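Local coordinates for protein type ii site-specific deoxyribonuclease (Klebsiella pneumoniae, PDB 6EKR) that probably cleaves double-stranded DNA at a specific sequence, as a type II restriction endonuclease of the PD-(D/E)xK nuclease class, at residues 65-69 with 231-235; 111-115 with 136-141; 194-200 with 226-232. The protein carries 2 engineered substitutions. All coordinates share one frame; numbering follows the deposited sequence.

Contact 1 (65-69 with 231-235); sequences YSRPV and ETQQD
Gln-234 reaches from a short hairpin strand onto the Ser-66 to Pro-68 backbone, a compact example of how one amide can tie an irregular loop to a strand edge. Its CB begins the contact 4.1 Å from Pro-68 CD. CG then leaves anti to the backbone N (chi1 -161°), and this carries the side chain past the CD corner of the proline ring. The amide carbon CD follows, 3.7 Å from Pro-68 CD, and here the side chain divides. Its OE1 branch settles beside the loop backbone, 3.8 Å from Arg-67 CA. The NE2 branch lies beside Pro-68 CD and donates to Ser-66 O at 3.2 Å, with an N-H...O angle of 153°. That oxygen lies almost in the amide plane, and the nitrogen in turn lies in the carbonyl plane on a lone pair, which would help to hold the amide in this rotation. Farther along the ring, Pro-68 CG slides past Thr-232, 4.0 Å from its OG1, a hydroxyl whose hydrogen-bond partner is Ser-230 OG. Ser-66 OG donates to Arg-67 O within the loop and also bonds to Phe-59 N, and Arg-67 runs off to a salt bridge with Asp-123. The loop thus packs on the hairpin of strands 232-235 and 240-243, whose Val-241 touches Pro-68; on strand 53-61; and on helix 101-125, against which Ser-66, Arg-67 and Val-69 rest.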
loop_
_atom_site.group_PDB
_atom_site.type_symbol
_atom_site.label_atom_id
_atom_site.label_comp_id
_atom_site.label_asym_id
_atom_site.label_seq_id
_atom_site.Cartn_x
_atom_site.Cartn_y
_atom_site.Cartn_z
ATOM N N TYR A 65 -16.998 4.395 20.121
ATOM C CA TYR A 65 -16.896 5.733 19.511
ATOM C C TYR A 65 -16.811 5.628 17.994
ATOM O O TYR A 65 -16.226 4.688 17.462
ATOM C CB TYR A 65 -15.638 6.465 20.000
ATOM C CG TYR A 65 -15.725 7.110 21.369
ATOM C CD1 TYR A 65 -15.829 8.497 21.502
ATOM C CD2 TYR A 65 -15.671 6.335 22.535
ATOM C CE1 TYR A 65 -15.899 9.094 22.757
ATOM C CE2 TYR A 65 -15.744 6.922 23.797
ATOM C CZ TYR A 65 -15.855 8.299 23.898
ATOM O OH TYR A 65 -15.918 8.883 25.144
ATOM N N SER A 66 -17.384 6.604 17.301
ATOM C CA SER A 66 -17.212 6.709 15.867
ATOM C C SER A 66 -15.902 7.436 15.610
ATOM O O SER A 66 -15.356 8.053 16.517
ATOM C CB SER A 66 -18.364 7.495 15.255
ATOM O OG SER A 66 -18.270 8.848 15.623
ATOM N N ARG A 67 -15.399 7.354 14.380
ATOM C CA ARG A 67 -14.288 8.196 13.935
ATOM C C ARG A 67 -14.637 9.670 14.177
ATOM O O ARG A 67 -15.819 10.018 14.253
ATOM C CB ARG A 67 -13.991 7.956 12.451
ATOM C CG ARG A 67 -15.084 8.426 11.518
ATOM C CD ARG A 67 -14.861 7.907 10.127
ATOM N NE ARG A 67 -15.058 6.462 10.055
ATOM C CZ ARG A 67 -14.706 5.702 9.025
ATOM N NH1 ARG A 67 -14.126 6.232 7.956
ATOM N NH2 ARG A 67 -14.931 4.402 9.072
ATOM N N PRO A 68 -13.614 10.537 14.290
ATOM C CA PRO A 68 -13.859 11.940 14.615
ATOM C C PRO A 68 -14.584 12.684 13.493
ATOM O O PRO A 68 -14.320 12.448 12.311
ATOM C CB PRO A 68 -12.450 12.499 14.830
ATOM C CG PRO A 68 -11.571 11.628 14.007
ATOM C CD PRO A 68 -12.177 10.260 14.106
ATOM N N VAL A 69 -15.484 13.580 13.885
ATOM C CA VAL A 69 -16.374 14.281 12.967
ATOM C C VAL A 69 -16.287 15.789 13.194
ATOM O O VAL A 69 -16.501 16.274 14.307
ATOM C CB VAL A 69 -17.841 13.785 13.137
ATOM C CG1 VAL A 69 -18.852 14.851 12.755
ATOM C CG2 VAL A 69 -18.080 12.536 12.322
ATOM N N GLU A 231 -7.870 13.398 6.406
ATOM C CA GLU A 231 -6.670 12.634 6.676
ATOM C C GLU A 231 -6.555 12.492 8.180
ATOM O O GLU A 231 -5.466 12.325 8.712
ATOM C CB GLU A 231 -5.431 13.325 6.107
ATOM C CG GLU A 231 -5.324 13.331 4.598
ATOM C CD GLU A 231 -5.323 11.943 3.984
ATOM O OE1 GLU A 231 -5.104 10.943 4.710
ATOM O OE2 GLU A 231 -5.542 11.855 2.757
ATOM N N THR A 232 -7.694 12.561 8.857
ATOM C CA THR A 232 -7.750 12.438 10.307
ATOM C C THR A 232 -7.383 11.043 10.777
ATOM O O THR A 232 -7.648 10.045 10.105
ATOM C CB THR A 232 -9.148 12.762 10.859
ATOM O OG1 THR A 232 -10.117 11.881 10.278
ATOM C CG2 THR A 232 -9.531 14.202 10.567
ATOM N N GLN A 233 -6.757 10.985 11.939
ATOM C CA GLN A 233 -6.537 9.726 12.612
ATOM C C GLN A 233 -6.929 9.880 14.065
ATOM O O GLN A 233 -6.559 10.858 14.725
ATOM C CB GLN A 233 -5.086 9.280 12.506
ATOM C CG GLN A 233 -4.879 7.826 12.924
ATOM C CD GLN A 233 -3.417 7.458 13.043
ATOM O OE1 GLN A 233 -2.659 8.096 13.794
ATOM N NE2 GLN A 233 -3.008 6.422 12.307
ATOM N N GLN A 234 -7.689 8.906 14.548
ATOM C CA GLN A 234 -8.133 8.896 15.921
ATOM C C GLN A 234 -7.042 8.342 16.816
ATOM O O GLN A 234 -6.383 7.355 16.477
ATOM C CB GLN A 234 -9.392 8.047 16.060
ATOM C CG GLN A 234 -10.180 8.343 17.315
ATOM C CD GLN A 234 -11.669 8.145 17.122
ATOM O OE1 GLN A 234 -12.131 7.031 16.858
ATOM N NE2 GLN A 234 -12.435 9.226 17.261
ATOM N N ASP A 235 -6.839 9.008 17.945
ATOM C CA ASP A 235 -6.105 8.431 19.054
ATOM C C ASP A 235 -7.144 8.265 20.149
ATOM O O ASP A 235 -7.433 9.220 20.884
ATOM C CB ASP A 235 -4.978 9.361 19.496
ATOM C CG ASP A 235 -3.920 8.653 20.330
ATOM O OD1 ASP A 235 -4.164 7.513 20.801
ATOM O OD2 ASP A 235 -2.835 9.252 20.515
#

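Contact 2 (111-115 with 136-141); sequences IYTSV and FFEIFM
Ser-114 and Phe-140 meet where two consecutive helices, 101-125 and 132-148, pack against each other in the chain interior. This is an oblique helix-helix packing: the segments run in largely opposed directions, 135° apart, with axes 10.4 Å from each other, and no hydrogen bond crosses between them. Helix 78-91 packs on Ser-114 and Phe-140 through Phe-85, and helix 286-298 on Ile-111 and Met-141. The first kind of interaction is CH-pi. Ser-114 CB sits over one face of the Phe-140 ring, 3.9 Å from its centroid and displaced toward the rim. The serine hydroxyl is occupied within its own helix by Ile-110 O, which satisfies a polar atom in these apolar surroundings. The second kind is apolar contact at a ring edge: Ile-111 CG1 approaches Phe-140 CE2 at 3.6 Å, near the ring plane, so face and edge of one phenylalanine serve two residues a helical turn apart. Phe-136 likewise turns an edge to the other helix, toward Val-115 CA. Phe-140 holds CG anti to its backbone N (chi1 177°), directing the ring into the interface. The third kind is apolar packing of a methyl and of selenium: Val-115 CG2 meets Phe-137 CD1, while Met-141, present as selenomethionine, crosses Ile-111 at about a right angle. Two bends in its chain bring the selenium back toward the neighbouring helix, with SE 3.9 Å from Ile-111 CG2.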
loop_
_atom_site.group_PDB
_atom_site.type_symbol
_atom_site.label_atom_id
_atom_site.label_comp_id
_atom_site.label_asym_id
_atom_site.label_seq_id
_atom_site.Cartn_x
_atom_site.Cartn_y
_atom_site.Cartn_z
ATOM N N ILE A 111 -21.953 16.514 1.032
ATOM C CA ILE A 111 -21.167 15.330 0.725
ATOM C C ILE A 111 -20.589 14.766 2.024
ATOM O O ILE A 111 -20.727 13.575 2.296
ATOM C CB ILE A 111 -20.058 15.622 -0.303
ATOM C CG1 ILE A 111 -20.671 15.866 -1.677
ATOM C CG2 ILE A 111 -19.076 14.466 -0.393
ATOM C CD1 ILE A 111 -19.816 16.739 -2.581
ATOM N N TYR A 112 -19.976 15.633 2.830
ATOM C CA TYR A 112 -19.367 15.229 4.099
ATOM C C TYR A 112 -20.356 14.456 4.957
ATOM O O TYR A 112 -20.077 13.337 5.384
ATOM C CB TYR A 112 -18.843 16.443 4.877
ATOM C CG TYR A 112 -18.050 16.094 6.122
ATOM C CD1 TYR A 112 -16.745 15.630 6.025
ATOM C CD2 TYR A 112 -18.605 16.231 7.391
ATOM C CE1 TYR A 112 -16.008 15.304 7.155
ATOM C CE2 TYR A 112 -17.878 15.904 8.538
ATOM C CZ TYR A 112 -16.572 15.442 8.404
ATOM O OH TYR A 112 -15.819 15.125 9.510
ATOM N N THR A 113 -21.510 15.064 5.194
ATOM C CA THR A 113 -22.541 14.489 6.027
ATOM C C THR A 113 -23.025 13.159 5.463
ATOM O O THR A 113 -23.154 12.190 6.209
ATOM C CB THR A 113 -23.705 15.494 6.192
ATOM O OG1 THR A 113 -23.224 16.639 6.899
ATOM C CG2 THR A 113 -24.885 14.896 6.952
ATOM N N SER A 114 -23.277 13.108 4.158
ATOM C CA SER A 114 -23.805 11.893 3.542
ATOM C C SER A 114 -22.865 10.706 3.758
ATOM O O SER A 114 -23.282 9.674 4.282
ATOM C CB SER A 114 -24.059 12.093 2.048
ATOM O OG SER A 114 -25.137 12.977 1.808
ATOM N N VAL A 115 -21.600 10.873 3.361
ATOM C CA VAL A 115 -20.571 9.840 3.482
ATOM C C VAL A 115 -20.229 9.526 4.937
ATOM O O VAL A 115 -20.088 8.359 5.306
ATOM C CB VAL A 115 -19.293 10.214 2.693
ATOM C CG1 VAL A 115 -18.120 9.367 3.124
ATOM C CG2 VAL A 115 -19.523 10.051 1.209
ATOM N N PHE A 136 -19.650 3.140 -0.340
ATOM C CA PHE A 136 -20.711 4.120 -0.396
ATOM C C PHE A 136 -20.205 5.463 -0.951
ATOM O O PHE A 136 -20.866 6.075 -1.798
ATOM C CB PHE A 136 -21.441 4.269 0.943
ATOM C CG PHE A 136 -22.563 5.253 0.888
ATOM C CD1 PHE A 136 -23.789 4.889 0.350
ATOM C CD2 PHE A 136 -22.372 6.565 1.309
ATOM C CE1 PHE A 136 -24.824 5.806 0.256
ATOM C CE2 PHE A 136 -23.394 7.486 1.231
ATOM C CZ PHE A 136 -24.628 7.103 0.701
ATOM N N PHE A 137 -19.027 5.897 -0.503
ATOM C CA PHE A 137 -18.401 7.100 -1.038
ATOM C C PHE A 137 -18.388 7.109 -2.572
ATOM O O PHE A 137 -18.851 8.067 -3.174
ATOM C CB PHE A 137 -17.001 7.301 -0.443
ATOM C CG PHE A 137 -16.337 8.627 -0.806
ATOM C CD1 PHE A 137 -17.083 9.740 -1.198
ATOM C CD2 PHE A 137 -14.954 8.757 -0.724
ATOM C CE1 PHE A 137 -16.467 10.940 -1.525
ATOM C CE2 PHE A 137 -14.324 9.962 -1.045
ATOM C CZ PHE A 137 -15.084 11.057 -1.442
ATOM N N GLU A 138 -17.892 6.050 -3.203
ATOM C CA GLU A 138 -17.915 5.969 -4.663
ATOM C C GLU A 138 -19.338 6.080 -5.242
ATOM O O GLU A 138 -19.597 6.902 -6.129
ATOM C CB GLU A 138 -17.262 4.680 -5.149
ATOM C CG GLU A 138 -17.486 4.439 -6.635
ATOM C CD GLU A 138 -16.850 3.178 -7.156
ATOM O OE1 GLU A 138 -16.944 2.138 -6.479
ATOM O OE2 GLU A 138 -16.267 3.229 -8.261
ATOM N N ILE A 139 -20.240 5.237 -4.736
ATOM C CA ILE A 139 -21.637 5.170 -5.168
ATOM C C ILE A 139 -22.332 6.537 -5.096
ATOM O O ILE A 139 -23.032 6.952 -6.036
ATOM C CB ILE A 139 -22.404 4.184 -4.267
ATOM C CG1 ILE A 139 -22.111 2.749 -4.671
ATOM C CG2 ILE A 139 -23.916 4.430 -4.298
ATOM C CD1 ILE A 139 -22.704 1.781 -3.685
ATOM N N PHE A 140 -22.134 7.209 -3.964
ATOM C CA PHE A 140 -22.695 8.515 -3.716
ATOM C C PHE A 140 -22.193 9.525 -4.721
ATOM O O PHE A 140 -22.989 10.241 -5.328
ATOM C CB PHE A 140 -22.324 8.984 -2.322
ATOM C CG PHE A 140 -22.806 10.359 -2.008
ATOM C CD1 PHE A 140 -24.166 10.604 -1.808
ATOM C CD2 PHE A 140 -21.905 11.417 -1.910
ATOM C CE1 PHE A 140 -24.618 11.874 -1.516
ATOM C CE2 PHE A 140 -22.352 12.697 -1.617
ATOM C CZ PHE A 140 -23.712 12.922 -1.414
HETATM N N MSE A 141 -20.872 9.590 -4.886
HETATM C CA MSE A 141 -20.267 10.548 -5.784
HETATM C C MSE A 141 -20.693 10.269 -7.205
HETATM O O MSE A 141 -20.964 11.192 -7.965
HETATM C CB MSE A 141 -18.757 10.531 -5.661
HETATM C CG MSE A 141 -18.257 11.183 -4.388
HETATM SE SE MSE A 141 -19.125 12.902 -3.956
HETATM C CE MSE A 141 -18.623 13.900 -5.572
#

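Contact 3 (194-200 with 226-232); sequences PLKITTR and LACISET. With SO4 (sulfate ion), chain D.
Pro-194 and Ala-227 mark the end of a beta-alpha-beta crossover in the mixed central sheet of this PD-(D/E)xK nuclease: strands 190-194 and 222-227 run parallel, with helix 204-217 between them in the chain. Lys-196, and Asp-179 beside Pro-194, are placed consistently with the lysine and acidic positions of that motif. Around a single bridge, Ala-227 N bonds to Pro-194 O and Lys-196 N to Ala-227 O, both at 3.2 Å. Beyond it the strands lose regularity, and Ile-197 O accepts two backbone donors, Ile-229 N and Ser-230 N. The side chains of Ile-197 and Ile-229 lie alongside each other, pointing the same way toward Val-115 and Phe-137. Glu-231, its chain bent at chi2 (-58°), brings its carboxylate across Thr-199, whose OG1 donates to OE2 at 2.6 Å on the syn side, 33° out of the carboxylate plane. Tyr-265 OH also bonds to OE2. Arg-200 NH1 forms a long salt bridge with OE1, and Ile-171 of the second subunit also packs on Arg-200. At the guanidinium edge, NH2 donates to Thr-232 O at 3.0 Å, and a sulfate, probably from the crystallisation liquor, receives NH2 on O1 and NE on O4, the NE-O4 distance being 2.8 Å.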
loop_
_atom_site.group_PDB
_atom_site.type_symbol
_atom_site.label_atom_id
_atom_site.label_comp_id
_atom_site.label_asym_id
_atom_site.label_seq_id
_atom_site.Cartn_x
_atom_site.Cartn_y
_atom_site.Cartn_z
ATOM N N PRO A 194 -10.129 8.720 -8.265
ATOM C CA PRO A 194 -9.871 7.789 -7.187
ATOM C C PRO A 194 -10.509 8.290 -5.903
ATOM O O PRO A 194 -10.232 9.407 -5.463
ATOM C CB PRO A 194 -8.341 7.805 -7.065
ATOM C CG PRO A 194 -7.838 8.536 -8.261
ATOM C CD PRO A 194 -8.912 9.468 -8.631
ATOM N N LEU A 195 -11.362 7.469 -5.309
ATOM C CA LEU A 195 -12.050 7.848 -4.092
ATOM C C LEU A 195 -11.485 7.067 -2.932
ATOM O O LEU A 195 -11.263 5.863 -3.058
ATOM C CB LEU A 195 -13.544 7.594 -4.240
ATOM C CG LEU A 195 -14.112 8.431 -5.384
ATOM C CD1 LEU A 195 -14.702 7.558 -6.475
ATOM C CD2 LEU A 195 -15.101 9.440 -4.869
ATOM N N LYS A 196 -11.220 7.774 -1.832
ATOM C CA LYS A 196 -10.748 7.210 -0.575
ATOM C C LYS A 196 -11.185 8.136 0.548
ATOM O O LYS A 196 -11.048 9.347 0.427
ATOM C CB LYS A 196 -9.224 7.134 -0.546
ATOM C CG LYS A 196 -8.592 6.227 -1.572
ATOM C CD LYS A 196 -7.076 6.407 -1.600
ATOM C CE LYS A 196 -6.535 6.091 -2.977
ATOM N NZ LYS A 196 -7.285 4.928 -3.548
ATOM N N ILE A 197 -11.691 7.567 1.641
ATOM C CA ILE A 197 -12.080 8.352 2.807
ATOM C C ILE A 197 -10.828 9.028 3.369
ATOM O O ILE A 197 -10.793 10.255 3.528
ATOM C CB ILE A 197 -12.802 7.504 3.906
ATOM C CG1 ILE A 197 -13.935 6.652 3.317
ATOM C CG2 ILE A 197 -13.346 8.394 5.033
ATOM C CD1 ILE A 197 -15.065 7.426 2.695
ATOM N N THR A 198 -9.812 8.221 3.673
ATOM C CA THR A 198 -8.472 8.714 3.992
ATOM C C THR A 198 -7.483 7.885 3.171
ATOM O O THR A 198 -7.801 6.758 2.770
ATOM C CB THR A 198 -8.147 8.656 5.495
ATOM O OG1 THR A 198 -8.350 7.328 5.983
ATOM C CG2 THR A 198 -9.032 9.594 6.278
ATOM N N THR A 199 -6.305 8.441 2.891
ATOM C CA THR A 199 -5.416 7.829 1.901
ATOM C C THR A 199 -4.465 6.792 2.487
ATOM O O THR A 199 -4.321 5.689 1.939
ATOM C CB THR A 199 -4.616 8.881 1.087
ATOM O OG1 THR A 199 -4.062 9.865 1.967
ATOM C CG2 THR A 199 -5.507 9.572 0.053
ATOM N N ARG A 200 -3.832 7.149 3.603
ATOM C CA ARG A 200 -2.798 6.325 4.244
ATOM C C ARG A 200 -1.641 6.021 3.282
ATOM O O ARG A 200 -1.143 6.928 2.601
ATOM C CB ARG A 200 -3.408 5.059 4.856
ATOM C CG ARG A 200 -4.503 5.355 5.876
ATOM C CD ARG A 200 -3.924 6.014 7.123
ATOM N NE ARG A 200 -4.938 6.206 8.159
ATOM C CZ ARG A 200 -5.647 7.321 8.324
ATOM N NH1 ARG A 200 -5.453 8.366 7.527
ATOM N NH2 ARG A 200 -6.549 7.400 9.294
ATOM N N LEU A 226 -8.244 13.652 -7.331
ATOM C CA LEU A 226 -8.339 12.827 -6.141
ATOM C C LEU A 226 -9.354 13.370 -5.145
ATOM O O LEU A 226 -9.235 14.503 -4.680
ATOM C CB LEU A 226 -6.954 12.728 -5.501
ATOM C CG LEU A 226 -6.688 11.760 -4.352
ATOM C CD1 LEU A 226 -7.349 10.410 -4.578
ATOM C CD2 LEU A 226 -5.188 11.596 -4.195
ATOM N N ALA A 227 -10.341 12.542 -4.808
ATOM C CA ALA A 227 -11.399 12.923 -3.863
ATOM C C ALA A 227 -11.291 12.162 -2.548
ATOM O O ALA A 227 -11.305 10.936 -2.541
ATOM C CB ALA A 227 -12.769 12.702 -4.478
ATOM N N CYS A 228 -11.192 12.901 -1.444
ATOM C CA CYS A 228 -11.111 12.317 -0.110
ATOM C C CYS A 228 -12.066 12.991 0.867
ATOM O O CYS A 228 -12.719 13.969 0.525
ATOM C CB CYS A 228 -9.686 12.413 0.416
ATOM S SG CYS A 228 -8.481 11.550 -0.596
ATOM N N ILE A 229 -12.143 12.466 2.084
ATOM C CA ILE A 229 -12.945 13.081 3.127
ATOM C C ILE A 229 -12.041 13.844 4.088
ATOM O O ILE A 229 -12.271 15.018 4.368
ATOM C CB ILE A 229 -13.824 12.029 3.886
ATOM C CG1 ILE A 229 -14.840 11.367 2.939
ATOM C CG2 ILE A 229 -14.510 12.636 5.121
ATOM C CD1 ILE A 229 -15.637 12.320 2.097
ATOM N N SER A 230 -11.009 13.174 4.585
ATOM C CA SER A 230 -10.074 13.792 5.509
ATOM C C SER A 230 -8.720 13.098 5.428
ATOM O O SER A 230 -8.446 12.349 4.490
ATOM C CB SER A 230 -10.617 13.721 6.942
ATOM O OG SER A 230 -10.427 12.430 7.518
ATOM N N GLU A 231 -7.870 13.398 6.406
ATOM C CA GLU A 231 -6.670 12.634 6.676
ATOM C C GLU A 231 -6.555 12.492 8.180
ATOM O O GLU A 231 -5.466 12.325 8.712
ATOM C CB GLU A 231 -5.431 13.325 6.107
ATOM C CG GLU A 231 -5.324 13.331 4.598
ATOM C CD GLU A 231 -5.323 11.943 3.984
ATOM O OE1 GLU A 231 -5.104 10.943 4.710
ATOM O OE2 GLU A 231 -5.542 11.855 2.757
ATOM N N THR A 232 -7.694 12.561 8.857
ATOM C CA THR A 232 -7.750 12.438 10.307
ATOM C C THR A 232 -7.383 11.043 10.777
ATOM O O THR A 232 -7.648 10.045 10.105
ATOM C CB THR A 232 -9.148 12.762 10.859
ATOM O OG1 THR A 232 -10.117 11.881 10.278
ATOM C CG2 THR A 232 -9.531 14.202 10.567
HETATM S S SO4 D . -6.699 3.922 10.501
HETATM O O1 SO4 D . -7.268 5.111 11.129
HETATM O O2 SO4 D . -7.465 3.589 9.301
HETATM O O3 SO4 D . -6.748 2.802 11.441
HETATM O O4 SO4 D . -5.314 4.206 10.137
#

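In the fold
From the N terminus, the chain opens contact 1 in the loop after strand 64-65, then passes through helix 78-91 into helix 101-125. Contact 2 closes a short loop between this helix and helix 132-148 and is nested wholly inside the long loop of contact 1. Contact 3 follows in series, closing the crossover between strands 190-194 and 222-227. It finishes at Glu-231 and Thr-232, where the second segment of contact 1 (231-235) begins, so the two loops end on the same run of chain. Spatially, the helical packing of contact 2 lies against the sheet end of contact 3, centres about 12 Å apart, through Phe-137 and Met-141, while Tyr-112 and Arg-67 link contact 1 to contacts 2 and 3 respectively.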